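Local coordinates for protein putative aspartyl-tRNA synthetase (Leishmania major, PDB 6OD8) that probably charges tRNA(Asp) with L-aspartate at the expense of ATP, as a class II aminoacyl-tRNA synthetase of the cytoplasm, at residues H323-L328 and I447-P452; V327-E332 and M399-Y404; T443-S448 and Y473-R478. All coordinates share one frame; numbering follows the deposited sequence.

In the fold
All three contacts lie in the class II synthetase catalytic domain and are largely buried. Contacts 1 and 2 share helix 325-342 and set it against two neighbouring strands of the large mixed sheet, 445-449 and 400-403. Contact 3 lies within that sheet, pairing strand 445-449 with strand 472-477. The chemistry changes with the place. At the start of the helix, contact 1 uses two tyrosine hydroxyls on one carboxylate. One turn further on, contact 2 uses a largely buried salt-bridge network. Contact 3 relies on backbone hydrogen bonds and apolar packing. Leu328 joins contacts 1 and 2, and Ile447 joins contacts 1 and 3. The second subunit reaches contacts 1 and 2 but not contact 3.

Contact 1. Residues H323-L328 and I447-P452; sequences HYYEVL and ISDRFP. With EDO (1,2-ethanediol), chain E.
Tyr324 and Tyr325 both donate a hydrogen bond from the hydroxyl to the carboxylate of Asp449. This joins the start of helix 325-342 to the end of strand 445-449 in the class II synthetase catalytic domain. Both bonds are very short: Tyr324 OH lies 2.5 Å from Asp449 OD1, and Tyr325 OH lies 2.5 Å from Asp449 OD2. Each carboxylate oxygen comes near the plane of its own tyrosine ring, at the edge. The rings are turned about 41° and 48° from the carboxylate plane. CG of Asp449 is anti to the backbone N (chi1 -173°), which sends the carboxylate across to the helix. An ethanediol adds a weak bond to OD2. Two tyrosine donors on one acid would probably favour its charged form.

A water donates to Tyr324 OH and accepts from Arg450 NE, while the guanidinium makes a salt bridge with Asp465. Beside the polar group, Leu328 and Ile447 meet tip to tip, with Leu328 CD2 3.8 Å from Ile447 CD1.

A capping box made by His323 and Glu326 holds the helix start. His323 N donates to Glu326 OE2, and Ser65 of the second subunit bonds to Tyr324 N. The His323 ring also lies over Tyr325, with CE1 3.2 Å above the middle of the tyrosine ring. His323 ND1 accepts from Tyr325 N at 2.9 Å, within the imidazole plane.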
# COMPACT_ATOMS: atom_id res chain seq x y z
N HIS A 323 -25.50 -12.49 1.77
CA HIS A 323 -26.01 -11.42 0.92
C HIS A 323 -24.90 -10.44 0.57
O HIS A 323 -24.04 -10.13 1.41
CB HIS A 323 -27.14 -10.68 1.64
CG HIS A 323 -28.11 -10.00 0.74
ND1 HIS A 323 -27.80 -8.84 0.05
CD2 HIS A 323 -29.41 -10.27 0.45
CE1 HIS A 323 -28.85 -8.46 -0.66
NE2 HIS A 323 -29.85 -9.30 -0.42
N TYR A 324 -24.95 -9.92 -0.65
CA TYR A 324 -23.98 -8.89 -1.00
C TYR A 324 -24.18 -7.59 -0.24
O TYR A 324 -23.28 -6.75 -0.28
CB TYR A 324 -24.01 -8.61 -2.51
CG TYR A 324 -25.20 -7.81 -2.98
CD1 TYR A 324 -25.10 -6.43 -3.16
CD2 TYR A 324 -26.42 -8.42 -3.26
CE1 TYR A 324 -26.17 -5.68 -3.60
CE2 TYR A 324 -27.50 -7.69 -3.70
CZ TYR A 324 -27.38 -6.32 -3.87
OH TYR A 324 -28.46 -5.59 -4.32
N TYR A 325 -25.33 -7.38 0.44
CA TYR A 325 -25.43 -6.23 1.33
C TYR A 325 -24.37 -6.28 2.43
O TYR A 325 -24.07 -5.23 3.02
CB TYR A 325 -26.82 -6.13 1.98
CG TYR A 325 -27.91 -5.68 1.02
CD1 TYR A 325 -29.25 -5.86 1.34
CD2 TYR A 325 -27.59 -5.09 -0.20
CE1 TYR A 325 -30.25 -5.46 0.45
CE2 TYR A 325 -28.59 -4.69 -1.10
CZ TYR A 325 -29.91 -4.88 -0.76
OH TYR A 325 -30.91 -4.48 -1.62
N GLU A 326 -23.79 -7.45 2.72
CA GLU A 326 -22.68 -7.51 3.66
C GLU A 326 -21.47 -6.76 3.12
O GLU A 326 -20.72 -6.13 3.88
CB GLU A 326 -22.33 -8.96 3.97
CG GLU A 326 -23.48 -9.71 4.61
CD GLU A 326 -23.25 -11.21 4.66
OE1 GLU A 326 -22.11 -11.64 4.91
OE2 GLU A 326 -24.23 -11.95 4.44
N VAL A 327 -21.25 -6.86 1.79
CA VAL A 327 -20.20 -6.11 1.11
C VAL A 327 -20.50 -4.62 1.12
O VAL A 327 -19.64 -3.79 1.42
CB VAL A 327 -20.04 -6.61 -0.34
CG1 VAL A 327 -18.97 -5.77 -1.07
CG2 VAL A 327 -19.69 -8.10 -0.36
N LEU A 328 -21.74 -4.27 0.77
CA LEU A 328 -22.15 -2.88 0.76
C LEU A 328 -22.08 -2.27 2.16
O LEU A 328 -21.70 -1.10 2.31
CB LEU A 328 -23.57 -2.80 0.17
CG LEU A 328 -24.24 -1.44 0.17
CD1 LEU A 328 -23.38 -0.46 -0.65
CD2 LEU A 328 -25.66 -1.58 -0.41
N ILE A 447 -25.70 5.25 -3.18
CA ILE A 447 -25.50 4.03 -3.94
C ILE A 447 -26.78 3.71 -4.70
O ILE A 447 -27.88 3.98 -4.21
CB ILE A 447 -25.04 2.85 -3.05
CG1 ILE A 447 -26.21 2.21 -2.33
CG2 ILE A 447 -24.01 3.33 -2.04
CD1 ILE A 447 -26.78 0.98 -3.03
N SER A 448 -26.62 3.17 -5.91
CA SER A 448 -27.71 2.65 -6.74
C SER A 448 -27.60 1.14 -6.72
O SER A 448 -26.55 0.59 -7.10
CB SER A 448 -27.62 3.17 -8.18
OG SER A 448 -28.71 2.65 -8.97
N ASP A 449 -28.68 0.48 -6.33
CA ASP A 449 -28.71 -0.93 -5.97
C ASP A 449 -29.38 -1.77 -7.06
O ASP A 449 -30.45 -1.40 -7.56
CB ASP A 449 -29.45 -1.09 -4.64
CG ASP A 449 -29.39 -2.47 -4.11
OD1 ASP A 449 -28.33 -3.11 -4.31
OD2 ASP A 449 -30.38 -2.92 -3.49
N ARG A 450 -28.75 -2.90 -7.41
CA ARG A 450 -29.29 -3.94 -8.30
C ARG A 450 -29.21 -3.53 -9.77
O ARG A 450 -30.24 -3.27 -10.41
CB ARG A 450 -30.74 -4.29 -7.95
CG ARG A 450 -30.91 -5.43 -6.99
CD ARG A 450 -32.36 -5.93 -7.00
NE ARG A 450 -32.50 -7.16 -6.23
CZ ARG A 450 -33.38 -8.12 -6.51
NH1 ARG A 450 -34.20 -7.99 -7.55
NH2 ARG A 450 -33.43 -9.21 -5.76
N PHE A 451 -28.01 -3.55 -10.33
CA PHE A 451 -27.82 -3.09 -11.69
C PHE A 451 -28.29 -4.13 -12.70
O PHE A 451 -28.31 -5.33 -12.40
CB PHE A 451 -26.34 -2.77 -11.95
CG PHE A 451 -26.01 -1.33 -11.78
CD1 PHE A 451 -25.58 -0.57 -12.85
CD2 PHE A 451 -26.18 -0.73 -10.55
CE1 PHE A 451 -25.27 0.79 -12.70
CE2 PHE A 451 -25.89 0.61 -10.39
CZ PHE A 451 -25.44 1.37 -11.46
N PRO A 452 -28.66 -3.70 -13.91
CA PRO A 452 -29.06 -4.66 -14.94
C PRO A 452 -27.90 -5.57 -15.33
O PRO A 452 -26.74 -5.15 -15.37
CB PRO A 452 -29.51 -3.77 -16.11
CG PRO A 452 -29.73 -2.42 -15.51
CD PRO A 452 -28.75 -2.31 -14.40
C1 EDO E . -32.23 -0.26 -2.19
O1 EDO E . -31.20 -0.70 -1.31
C2 EDO E . -32.87 1.02 -1.65
O2 EDO E . -33.96 0.70 -0.77
O HOH W 1 -30.95 -6.90 -4.00

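Contact 2. Residues V327-E332 and M399-Y404; sequences VLDVAE and MLRINY. With EDO (1,2-ethanediol), chain H.
Arg401 reaches from strand 400-403 to helix 325-342 and meets Leu328, Asp329 and Glu332 there. Its CB points toward the helix. The chain then runs extended from CG to NE (chi2 -179°, chi3 -178°), which carries the guanidinium up to the helix. CG passes 3.4 Å from Glu332 OE2. CD touches both that oxygen and Leu328 CD2. NE donates to Glu332 OE2 at 2.8 Å, meeting it on the syn side and somewhat out of the carboxylate plane. CZ has Leu328 CD2 over one face of the guanidinium, 3.4 Å above the plane and over its centre. NH1 donates to a water that also bonds Asp329 OD1.

NH2 has two acceptors. It bonds Glu332 OE1 at 2.8 Å, in the guanidinium plane but from above the carboxylate plane. It also bonds Asp329 OD1 at 2.8 Å, nearly along the C-O direction. Arg401 therefore grips Glu332 side-on with two nitrogens, and Asp329 adds a second negative charge. These bonds should fix the rotation of the guanidinium and would favour charged acids. The other oxygen of Asp329 bonds Tyr68 of the second subunit.

Two residues before Arg401, Met399 SD lies 3.3 Å from Glu332 O. A water donates to both Met399 O and Glu332 OE1. Asp329, Glu332 and Arg401 form a salt-bridge network between a helix and a sheet strand, with the Leu328 CD2 methyl over one face of the guanidinium, in the catalytic domain of a class II synthetase.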
# COMPACT_ATOMS: atom_id res chain seq x y z
N VAL A 327 -21.25 -6.86 1.79
CA VAL A 327 -20.20 -6.11 1.11
C VAL A 327 -20.50 -4.62 1.12
O VAL A 327 -19.64 -3.79 1.42
CB VAL A 327 -20.04 -6.61 -0.34
CG1 VAL A 327 -18.97 -5.77 -1.07
CG2 VAL A 327 -19.69 -8.10 -0.36
N LEU A 328 -21.74 -4.27 0.77
CA LEU A 328 -22.15 -2.88 0.76
C LEU A 328 -22.08 -2.27 2.16
O LEU A 328 -21.70 -1.10 2.31
CB LEU A 328 -23.57 -2.80 0.17
CG LEU A 328 -24.24 -1.44 0.17
CD1 LEU A 328 -23.38 -0.46 -0.65
CD2 LEU A 328 -25.66 -1.58 -0.41
N ASP A 329 -22.43 -3.05 3.19
CA ASP A 329 -22.28 -2.58 4.56
C ASP A 329 -20.83 -2.17 4.85
O ASP A 329 -20.58 -1.11 5.44
CB ASP A 329 -22.71 -3.67 5.55
CG ASP A 329 -24.22 -3.89 5.61
OD1 ASP A 329 -24.99 -3.09 5.03
OD2 ASP A 329 -24.64 -4.90 6.23
N VAL A 330 -19.87 -3.01 4.45
CA VAL A 330 -18.45 -2.69 4.67
C VAL A 330 -18.04 -1.47 3.87
O VAL A 330 -17.39 -0.56 4.38
CB VAL A 330 -17.57 -3.91 4.34
CG1 VAL A 330 -16.10 -3.53 4.16
CG2 VAL A 330 -17.71 -4.96 5.48
N ALA A 331 -18.44 -1.42 2.59
CA ALA A 331 -18.06 -0.31 1.72
C ALA A 331 -18.57 1.03 2.25
O ALA A 331 -17.86 2.04 2.21
CB ALA A 331 -18.59 -0.57 0.31
N GLU A 332 -19.82 1.06 2.74
CA GLU A 332 -20.36 2.31 3.27
C GLU A 332 -19.65 2.72 4.56
O GLU A 332 -19.39 3.91 4.78
CB GLU A 332 -21.86 2.18 3.53
CG GLU A 332 -22.70 2.18 2.27
CD GLU A 332 -24.17 1.91 2.57
OE1 GLU A 332 -24.47 1.48 3.70
OE2 GLU A 332 -25.02 2.12 1.67
N MET A 399 -26.41 6.81 5.09
CA MET A 399 -25.93 6.82 3.71
C MET A 399 -26.99 6.24 2.77
O MET A 399 -27.45 5.11 2.97
CB MET A 399 -24.60 6.07 3.61
CG MET A 399 -23.50 6.91 4.28
SD MET A 399 -21.93 6.03 4.55
CE MET A 399 -21.29 6.09 2.93
N LEU A 400 -27.33 7.03 1.75
CA LEU A 400 -28.51 6.79 0.92
C LEU A 400 -28.32 5.64 -0.08
O LEU A 400 -27.32 5.58 -0.80
CB LEU A 400 -28.86 8.07 0.16
CG LEU A 400 -30.12 8.05 -0.69
CD1 LEU A 400 -31.27 8.06 0.29
CD2 LEU A 400 -30.14 9.30 -1.57
N ARG A 401 -29.32 4.76 -0.15
CA ARG A 401 -29.40 3.66 -1.11
C ARG A 401 -30.71 3.82 -1.86
O ARG A 401 -31.74 4.02 -1.23
CB ARG A 401 -29.39 2.29 -0.41
CG ARG A 401 -28.22 2.04 0.51
CD ARG A 401 -28.30 0.64 1.11
NE ARG A 401 -27.20 0.38 2.04
CZ ARG A 401 -27.03 -0.77 2.69
NH1 ARG A 401 -27.88 -1.77 2.50
NH2 ARG A 401 -26.00 -0.91 3.53
N ILE A 402 -30.66 3.75 -3.20
CA ILE A 402 -31.86 3.78 -4.04
C ILE A 402 -31.75 2.60 -4.99
O ILE A 402 -30.71 2.41 -5.63
CB ILE A 402 -32.02 5.10 -4.82
CG1 ILE A 402 -32.01 6.30 -3.87
CG2 ILE A 402 -33.34 5.11 -5.63
CD1 ILE A 402 -32.09 7.64 -4.59
N ASN A 403 -32.81 1.80 -5.06
CA ASN A 403 -32.88 0.74 -6.04
C ASN A 403 -32.74 1.31 -7.45
O ASN A 403 -33.28 2.39 -7.76
CB ASN A 403 -34.20 -0.01 -5.88
CG ASN A 403 -34.44 -0.99 -6.99
OD1 ASN A 403 -35.06 -0.66 -8.00
ND2 ASN A 403 -33.94 -2.19 -6.82
N TYR A 404 -32.03 0.58 -8.31
CA TYR A 404 -31.80 1.00 -9.69
C TYR A 404 -33.11 1.36 -10.41
O TYR A 404 -33.17 2.36 -11.15
CB TYR A 404 -31.06 -0.11 -10.44
CG TYR A 404 -30.60 0.28 -11.82
CD1 TYR A 404 -29.33 0.80 -12.02
CD2 TYR A 404 -31.43 0.12 -12.94
CE1 TYR A 404 -28.89 1.17 -13.27
CE2 TYR A 404 -31.00 0.48 -14.21
CZ TYR A 404 -29.73 1.01 -14.37
OH TYR A 404 -29.28 1.38 -15.62
C1 EDO H . -23.14 1.92 6.75
O1 EDO H . -22.76 2.25 8.10
C2 EDO H . -23.63 0.48 6.65
O2 EDO H . -22.79 -0.37 7.44
O HOH W 2 -27.61 -3.80 4.50
O HOH W 3 -26.64 3.17 4.42

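Contact 3. Residues T443-S448 and Y473-R478; sequences TDFFIS and YDMFIR. With EDO (1,2-ethanediol), chain K.
Strands 445-449 and 472-477 form an antiparallel pair in the large mixed sheet of the class II synthetase catalytic domain. Phe446 with Phe476 and Ser448 with Asp474 are the hydrogen-bonded pairs, each joined by two backbone bonds. Phe445 with Ile477 and Ile447 with Met475 are non-hydrogen-bonded pairs. Beyond the strands, Arg478 N still donates to Asp444 O at 2.8 Å. CA-H...O contacts fill in between, such as Ile447 CA to Asp474 O at 3.1 Å.

On one face, Phe446 and Phe476 lie nearly parallel, with planes 15° apart. They are slid so far that they barely overlap, with centroids 5.0 Å apart. Phe476 CD2 sits over the rim of one face of the Phe446 ring, 3.6 Å from Phe446 CZ. CG of Phe446 lies between its backbone N and carbonyl carbon (chi1 78°), which brings the ring across to Phe476. Ser448 CB meets the edge of the Phe476 ring. Helix 427-441 packs on this face through Leu433 and Val437.

The other face carries Phe445, Ile447, Met475 and Ile477; helix 325-342 packs on Phe445, Ile447 and Met475. Ile477 CG1 meets the edge of the Phe445 ring, 3.6 Å from CD1. Met475 SD makes an oblique Met-aromatic contact, 3.7 Å from Phe445 CZ. Met475 CG also packs on Ile447 CG2.

Past the Phe445-Ile477 pair the chemistry turns polar. Asp444 makes a salt bridge with Lys438, and Arg478 bonds the backbone oxygens of Leu536, Tyr537 and Glu359. Asp444 OD2 and Arg478 NH1 stay 4.2 Å apart, the oxygen well out of the guanidinium plane, so only charge acts between them directly. Backbone bonds thus set the register, apolar side chains fill the face under helix 325-342, and the Phe446-Phe476 pair packs next to helix 427-441.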
# COMPACT_ATOMS: atom_id res chain seq x y z
N THR A 443 -27.72 15.10 -0.45
CA THR A 443 -26.46 14.42 -0.28
C THR A 443 -25.71 14.32 -1.61
O THR A 443 -26.32 14.23 -2.68
CB THR A 443 -26.63 13.01 0.32
OG1 THR A 443 -25.34 12.42 0.52
CG2 THR A 443 -27.47 12.13 -0.60
N ASP A 444 -24.38 14.39 -1.51
CA ASP A 444 -23.46 14.25 -2.63
C ASP A 444 -22.98 12.81 -2.82
O ASP A 444 -22.18 12.56 -3.72
CB ASP A 444 -22.20 15.12 -2.42
CG ASP A 444 -22.51 16.60 -2.30
OD1 ASP A 444 -23.28 17.14 -3.12
OD2 ASP A 444 -21.95 17.23 -1.38
N PHE A 445 -23.46 11.87 -2.00
CA PHE A 445 -23.00 10.48 -1.99
C PHE A 445 -24.20 9.54 -1.92
O PHE A 445 -25.06 9.72 -1.05
CB PHE A 445 -22.10 10.22 -0.78
CG PHE A 445 -21.45 8.85 -0.79
CD1 PHE A 445 -20.21 8.67 -1.36
CD2 PHE A 445 -22.11 7.75 -0.26
CE1 PHE A 445 -19.60 7.41 -1.38
CE2 PHE A 445 -21.51 6.50 -0.29
CZ PHE A 445 -20.27 6.33 -0.85
N PHE A 446 -24.24 8.53 -2.78
CA PHE A 446 -25.36 7.59 -2.71
C PHE A 446 -24.99 6.33 -3.47
O PHE A 446 -24.06 6.31 -4.29
CB PHE A 446 -26.67 8.20 -3.23
CG PHE A 446 -26.77 8.27 -4.74
CD1 PHE A 446 -27.42 7.27 -5.44
CD2 PHE A 446 -26.22 9.33 -5.45
CE1 PHE A 446 -27.53 7.32 -6.83
CE2 PHE A 446 -26.29 9.37 -6.83
CZ PHE A 446 -26.96 8.37 -7.52
N ILE A 447 -25.70 5.25 -3.18
CA ILE A 447 -25.50 4.03 -3.94
C ILE A 447 -26.78 3.71 -4.70
O ILE A 447 -27.88 3.98 -4.21
CB ILE A 447 -25.04 2.85 -3.05
CG1 ILE A 447 -26.21 2.21 -2.33
CG2 ILE A 447 -24.01 3.33 -2.04
CD1 ILE A 447 -26.78 0.98 -3.03
N SER A 448 -26.62 3.17 -5.91
CA SER A 448 -27.71 2.65 -6.74
C SER A 448 -27.60 1.14 -6.72
O SER A 448 -26.55 0.59 -7.10
CB SER A 448 -27.62 3.17 -8.18
OG SER A 448 -28.71 2.65 -8.97
N TYR A 473 -24.04 -3.17 -7.05
CA TYR A 473 -24.39 -1.77 -6.83
C TYR A 473 -23.26 -0.88 -7.36
O TYR A 473 -22.12 -1.33 -7.54
CB TYR A 473 -24.64 -1.47 -5.33
CG TYR A 473 -23.36 -1.61 -4.54
CD1 TYR A 473 -22.45 -0.55 -4.44
CD2 TYR A 473 -23.03 -2.83 -3.95
CE1 TYR A 473 -21.24 -0.70 -3.76
CE2 TYR A 473 -21.82 -2.99 -3.26
CZ TYR A 473 -20.93 -1.93 -3.17
OH TYR A 473 -19.74 -2.10 -2.50
N ASP A 474 -23.59 0.39 -7.59
CA ASP A 474 -22.60 1.43 -7.84
C ASP A 474 -22.72 2.49 -6.76
O ASP A 474 -23.82 2.78 -6.28
CB ASP A 474 -22.81 2.12 -9.20
CG ASP A 474 -22.11 1.42 -10.36
OD1 ASP A 474 -21.61 0.29 -10.20
OD2 ASP A 474 -22.09 2.03 -11.46
N MET A 475 -21.58 3.08 -6.40
CA MET A 475 -21.54 4.28 -5.56
C MET A 475 -21.14 5.49 -6.38
O MET A 475 -20.29 5.42 -7.26
CB MET A 475 -20.53 4.15 -4.42
CG MET A 475 -20.79 3.00 -3.50
SD MET A 475 -19.51 2.93 -2.20
CE MET A 475 -20.48 2.26 -0.85
N PHE A 476 -21.72 6.63 -6.01
CA PHE A 476 -21.53 7.88 -6.72
C PHE A 476 -21.09 8.97 -5.74
O PHE A 476 -21.63 9.08 -4.63
CB PHE A 476 -22.82 8.32 -7.44
CG PHE A 476 -23.30 7.33 -8.49
CD1 PHE A 476 -22.92 7.48 -9.82
CD2 PHE A 476 -24.11 6.26 -8.13
CE1 PHE A 476 -23.34 6.56 -10.78
CE2 PHE A 476 -24.53 5.34 -9.09
CZ PHE A 476 -24.17 5.50 -10.42
N ILE A 477 -20.11 9.77 -6.17
CA ILE A 477 -19.69 10.97 -5.46
C ILE A 477 -19.85 12.14 -6.42
O ILE A 477 -19.31 12.10 -7.53
CB ILE A 477 -18.23 10.88 -4.98
CG1 ILE A 477 -18.02 9.69 -4.04
CG2 ILE A 477 -17.84 12.18 -4.28
CD1 ILE A 477 -16.57 9.57 -3.53
N ARG A 478 -20.59 13.16 -5.99
CA ARG A 478 -20.88 14.32 -6.83
C ARG A 478 -21.34 13.91 -8.23
O ARG A 478 -20.91 14.47 -9.24
CB ARG A 478 -19.67 15.27 -6.91
CG ARG A 478 -19.12 15.74 -5.57
CD ARG A 478 -18.20 16.92 -5.78
NE ARG A 478 -17.39 17.22 -4.60
CZ ARG A 478 -17.74 18.08 -3.65
NH1 ARG A 478 -18.88 18.74 -3.73
NH2 ARG A 478 -16.93 18.30 -2.61
C1 EDO K . -24.35 16.00 -7.59
O1 EDO K . -24.63 17.27 -8.18
C2 EDO K . -24.21 16.14 -6.09
O2 EDO K . -22.93 16.70 -5.77
O HOH W 4 -21.02 19.52 -1.45